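Local coordinates for protein putative tagatose-6-phosphate ketose/aldose isomerase (Escherichia coli, PDB 3C3J) that belongs to the SIS family and carries two SIS domains, each an alpha/beta fold built round a parallel five-stranded sheet, at residues His103-Ile108 and Glu124-Phe129; Gly212-Gly217 and Ala346-Leu351. All blocks are in the same frame, centred on the assembly; numbering follows the deposited sequence.

Contact 1 and contact 2 share no helix or strand and lie on opposite sides of the chain's centre, their own centres about 40 Å apart and their nearest atoms about 18 Å apart. In both, every touching residue is buried, yet the chemistry differs. Contact 1 sets a strand of the first parallel sheet against the next helix in the chain, meets through methyl groups alone and buries 95 Å². Contact 2 lays the loop 212-217 on the long helix 335-356, which also touches strand 226-231 of the second sheet. It buries 185 Å² and combines aromatic packing with a buried carbonyl and a water, while its loop reaches the surface at D213, S215 and E216.

Contact 1 of 2, residues His103-Ile108 and Glu124-Phe129; sequences HPLLLI and ELANQF
A126 sets its methyl against two leucines of the strand, L105 and L107, two positions apart and on the same face. A126 CB lies 3.9 Å from L107 CD2 and 4.0 Å from L105 CD2, so one branch of each leucine does all the touching. Both leucines hold CG anti to the backbone N (chi1 173° in L105, -170° in L107), which swings CG toward the helix; of the two branches beyond it, CD2 is the one that reaches A126. At A126 the helix offers only a methyl, and the CA atoms of L107 and A126 are 7.7 Å apart. This is the packed side, apolar and without a hydrogen bond between the segments. L106 and I108 belong to the other face of the strand. The solvent side of the helix carries the exposed E124 and Q128, and F129 is partly exposed, its ring meeting that of W382. L125, by contrast, is buried, packed on P95 and also on Y287 of the second subunit. Strand 133-139 adds to the buried side, with A126 on C133 and L107 on H135. Strand 105-111, helix 117-129 and strand 133-139 form a beta-alpha-beta unit, and helix-on-sheet packing of this kind is typical of the three-layer alpha/beta sandwich of SIS domains.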
# COMPACT_ATOMS: atom_id res chain seq x y z
N HIS A 103 17.14 17.28 5.37
CA HIS A 103 18.04 16.15 5.61
C HIS A 103 18.74 15.73 4.32
O HIS A 103 18.18 15.93 3.24
CB HIS A 103 17.29 14.92 6.12
CG HIS A 103 16.48 15.16 7.35
ND1 HIS A 103 17.04 15.60 8.53
CD2 HIS A 103 15.16 15.01 7.58
CE1 HIS A 103 16.08 15.73 9.44
NE2 HIS A 103 14.94 15.36 8.89
N PRO A 104 19.91 15.10 4.44
CA PRO A 104 20.49 14.53 3.24
C PRO A 104 19.62 13.36 2.76
O PRO A 104 18.87 12.76 3.56
CB PRO A 104 21.90 14.06 3.67
CG PRO A 104 22.12 14.62 5.06
CD PRO A 104 20.76 14.84 5.63
N LEU A 105 19.68 13.09 1.47
CA LEU A 105 18.95 11.98 0.87
C LEU A 105 19.84 11.13 -0.02
O LEU A 105 20.63 11.65 -0.81
CB LEU A 105 17.81 12.54 0.01
CG LEU A 105 17.01 11.57 -0.86
CD1 LEU A 105 16.29 10.49 -0.02
CD2 LEU A 105 16.00 12.30 -1.72
N LEU A 106 19.67 9.81 0.07
CA LEU A 106 20.23 8.88 -0.88
C LEU A 106 19.03 8.24 -1.57
O LEU A 106 18.22 7.57 -0.91
CB LEU A 106 21.07 7.80 -0.19
CG LEU A 106 21.59 6.67 -1.09
CD1 LEU A 106 22.40 7.22 -2.30
CD2 LEU A 106 22.38 5.60 -0.30
N LEU A 107 18.90 8.47 -2.86
CA LEU A 107 17.78 7.93 -3.64
C LEU A 107 18.24 6.71 -4.41
O LEU A 107 19.15 6.81 -5.26
CB LEU A 107 17.22 8.98 -4.61
CG LEU A 107 15.91 8.62 -5.32
CD1 LEU A 107 14.75 8.46 -4.29
CD2 LEU A 107 15.58 9.66 -6.41
N ILE A 108 17.63 5.57 -4.10
CA ILE A 108 17.92 4.32 -4.80
C ILE A 108 16.83 4.13 -5.87
O ILE A 108 15.67 3.90 -5.55
CB ILE A 108 17.97 3.14 -3.84
CG1 ILE A 108 19.02 3.39 -2.75
CG2 ILE A 108 18.29 1.83 -4.60
CD1 ILE A 108 18.77 2.59 -1.52
N GLU A 124 15.34 14.11 -10.89
CA GLU A 124 15.43 15.57 -11.05
C GLU A 124 14.74 16.29 -9.90
O GLU A 124 15.25 17.27 -9.37
CB GLU A 124 14.78 16.01 -12.39
CG GLU A 124 15.53 15.52 -13.67
CD GLU A 124 14.73 15.77 -15.00
OE1 GLU A 124 13.48 16.00 -14.94
OE2 GLU A 124 15.32 15.71 -16.11
N LEU A 125 13.57 15.77 -9.51
CA LEU A 125 12.81 16.35 -8.41
C LEU A 125 13.56 16.22 -7.08
O LEU A 125 13.62 17.19 -6.31
CB LEU A 125 11.43 15.70 -8.36
CG LEU A 125 10.39 16.20 -9.37
CD1 LEU A 125 9.21 15.19 -9.43
CD2 LEU A 125 9.89 17.61 -8.98
N ALA A 126 14.20 15.07 -6.85
CA ALA A 126 14.96 14.85 -5.64
C ALA A 126 16.13 15.85 -5.59
O ALA A 126 16.34 16.51 -4.55
CB ALA A 126 15.45 13.41 -5.54
N ASN A 127 16.82 16.03 -6.71
CA ASN A 127 17.89 17.03 -6.81
C ASN A 127 17.38 18.47 -6.59
O ASN A 127 18.03 19.26 -5.89
CB ASN A 127 18.59 16.97 -8.17
CG ASN A 127 19.51 15.79 -8.31
OD1 ASN A 127 20.09 15.29 -7.34
ND2 ASN A 127 19.67 15.34 -9.55
N GLN A 128 16.24 18.80 -7.17
CA GLN A 128 15.61 20.11 -6.99
C GLN A 128 15.20 20.38 -5.54
O GLN A 128 15.43 21.49 -5.02
CB GLN A 128 14.37 20.24 -7.86
CG GLN A 128 14.60 20.62 -9.29
CD GLN A 128 13.25 20.77 -10.01
OE1 GLN A 128 12.70 21.88 -10.16
NE2 GLN A 128 12.68 19.66 -10.39
N PHE A 129 14.58 19.39 -4.89
CA PHE A 129 14.04 19.56 -3.54
C PHE A 129 15.08 19.43 -2.41
O PHE A 129 14.96 20.12 -1.40
CB PHE A 129 12.90 18.57 -3.26
CG PHE A 129 11.55 19.04 -3.72
CD1 PHE A 129 11.24 19.10 -5.05
CD2 PHE A 129 10.58 19.43 -2.80
CE1 PHE A 129 9.99 19.56 -5.46
CE2 PHE A 129 9.35 19.89 -3.21
CZ PHE A 129 9.05 19.94 -4.53

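Contact 2 of 2, residues Gly212-Gly217 and Ala346-Leu351; sequences GDFSEG and AQTFAL
G217 O accepts a hydrogen bond from a water 2.7 Å away, and the same water lies 2.9 Å from F349 O, within hydrogen-bonding distance of both carbonyls, which may share its protons. F349 CD1 lies 3.3 Å from G217 O, which sits at the edge of the ring, near its plane. F349 sets out from the far side of the helix, but with CG anti to its backbone N (chi1 179°) the ring swings back to this carbonyl; it also touches F219, I227 and Y229. F214, at the start of the turn that ends at G217, fills the apolar part. T348 CG2 stands over one face of its ring, 4.2 Å from the centroid of F214 and offset toward the rim, a CH-pi contact; L351 CD2 adds a looser approach to F214 CD2. The T348 hydroxyl faces elsewhere, hydrogen-bonded to M344 O, with Y345 O as a second acceptor sharing the proton, while CG2, anti to the carbonyl carbon, points to the ring. R21 makes a cation-pi contact with F214. The loop shapes itself: D213 OD1 takes the S215 hydroxyl (S215 OG, 2.7 Å) and, in an Asx turn, S215 N, and a type I turn from F214 to G217 overlaps it. The chemistry implies that the contact pairs an apolar one, methyl on aromatic face, with a polar edge, where the buried G217 carbonyl meets water and is probably favoured by the slightly positive rim of F349.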
# COMPACT_ATOMS: atom_id res chain seq x y z
N GLY A 212 8.85 -28.80 -13.65
CA GLY A 212 9.03 -29.41 -14.97
C GLY A 212 8.96 -28.40 -16.11
O GLY A 212 9.53 -27.31 -16.00
N ASP A 213 8.24 -28.74 -17.18
CA ASP A 213 8.08 -27.81 -18.32
C ASP A 213 6.94 -26.78 -18.15
O ASP A 213 6.57 -26.09 -19.12
CB ASP A 213 7.88 -28.58 -19.63
CG ASP A 213 6.59 -29.38 -19.67
OD1 ASP A 213 5.74 -29.31 -18.75
OD2 ASP A 213 6.43 -30.11 -20.66
N PHE A 214 6.38 -26.76 -16.94
CA PHE A 214 5.38 -25.81 -16.45
C PHE A 214 3.97 -26.12 -16.95
O PHE A 214 3.02 -25.42 -16.59
CB PHE A 214 5.71 -24.35 -16.82
CG PHE A 214 7.05 -23.82 -16.31
CD1 PHE A 214 7.74 -24.41 -15.27
CD2 PHE A 214 7.57 -22.65 -16.86
CE1 PHE A 214 8.96 -23.88 -14.83
CE2 PHE A 214 8.75 -22.10 -16.42
CZ PHE A 214 9.46 -22.71 -15.39
N SER A 215 3.81 -27.17 -17.75
CA SER A 215 2.56 -27.43 -18.44
C SER A 215 1.40 -27.71 -17.47
O SER A 215 0.26 -27.51 -17.83
CB SER A 215 2.71 -28.59 -19.45
OG SER A 215 3.11 -29.78 -18.81
N GLU A 216 1.70 -28.16 -16.25
CA GLU A 216 0.65 -28.36 -15.23
C GLU A 216 0.05 -27.05 -14.68
O GLU A 216 -0.97 -27.07 -14.00
CB GLU A 216 1.14 -29.17 -14.03
CG GLU A 216 2.16 -30.26 -14.28
CD GLU A 216 1.55 -31.52 -14.73
OE1 GLU A 216 0.80 -31.46 -15.73
OE2 GLU A 216 1.84 -32.56 -14.10
N GLY A 217 0.70 -25.92 -14.96
CA GLY A 217 0.14 -24.63 -14.61
C GLY A 217 0.33 -24.20 -13.16
O GLY A 217 -0.31 -23.26 -12.73
N ALA A 346 4.57 -17.58 -8.26
CA ALA A 346 3.69 -16.55 -8.78
C ALA A 346 3.96 -16.21 -10.26
O ALA A 346 3.02 -16.02 -11.06
CB ALA A 346 3.81 -15.28 -7.91
N GLN A 347 5.24 -16.11 -10.63
CA GLN A 347 5.60 -15.77 -12.02
C GLN A 347 5.18 -16.87 -12.99
O GLN A 347 4.58 -16.61 -14.04
CB GLN A 347 7.10 -15.53 -12.14
CG GLN A 347 7.65 -14.31 -11.41
CD GLN A 347 9.18 -14.35 -11.36
OE1 GLN A 347 9.78 -15.41 -11.56
NE2 GLN A 347 9.81 -13.21 -11.07
N THR A 348 5.52 -18.09 -12.62
CA THR A 348 5.26 -19.24 -13.48
C THR A 348 3.76 -19.49 -13.52
O THR A 348 3.24 -19.75 -14.59
CB THR A 348 6.08 -20.48 -13.04
OG1 THR A 348 5.73 -20.84 -11.70
CG2 THR A 348 7.57 -20.17 -13.09
N PHE A 349 3.05 -19.34 -12.41
CA PHE A 349 1.58 -19.40 -12.45
C PHE A 349 0.95 -18.43 -13.45
O PHE A 349 0.13 -18.81 -14.30
CB PHE A 349 0.98 -19.16 -11.06
CG PHE A 349 -0.51 -19.20 -11.04
CD1 PHE A 349 -1.18 -20.38 -11.33
CD2 PHE A 349 -1.26 -18.08 -10.71
CE1 PHE A 349 -2.57 -20.43 -11.30
CE2 PHE A 349 -2.64 -18.15 -10.68
CZ PHE A 349 -3.29 -19.34 -10.97
N ALA A 350 1.33 -17.15 -13.35
CA ALA A 350 0.80 -16.13 -14.23
C ALA A 350 1.09 -16.41 -15.72
O ALA A 350 0.20 -16.25 -16.57
CB ALA A 350 1.34 -14.73 -13.80
N LEU A 351 2.31 -16.85 -16.02
CA LEU A 351 2.70 -17.17 -17.39
C LEU A 351 1.79 -18.27 -17.97
O LEU A 351 1.30 -18.13 -19.10
CB LEU A 351 4.17 -17.59 -17.43
CG LEU A 351 4.73 -18.13 -18.75
CD1 LEU A 351 4.75 -17.09 -19.88
CD2 LEU A 351 6.08 -18.79 -18.54
O HOH W 1 -1.15 -21.41 -14.56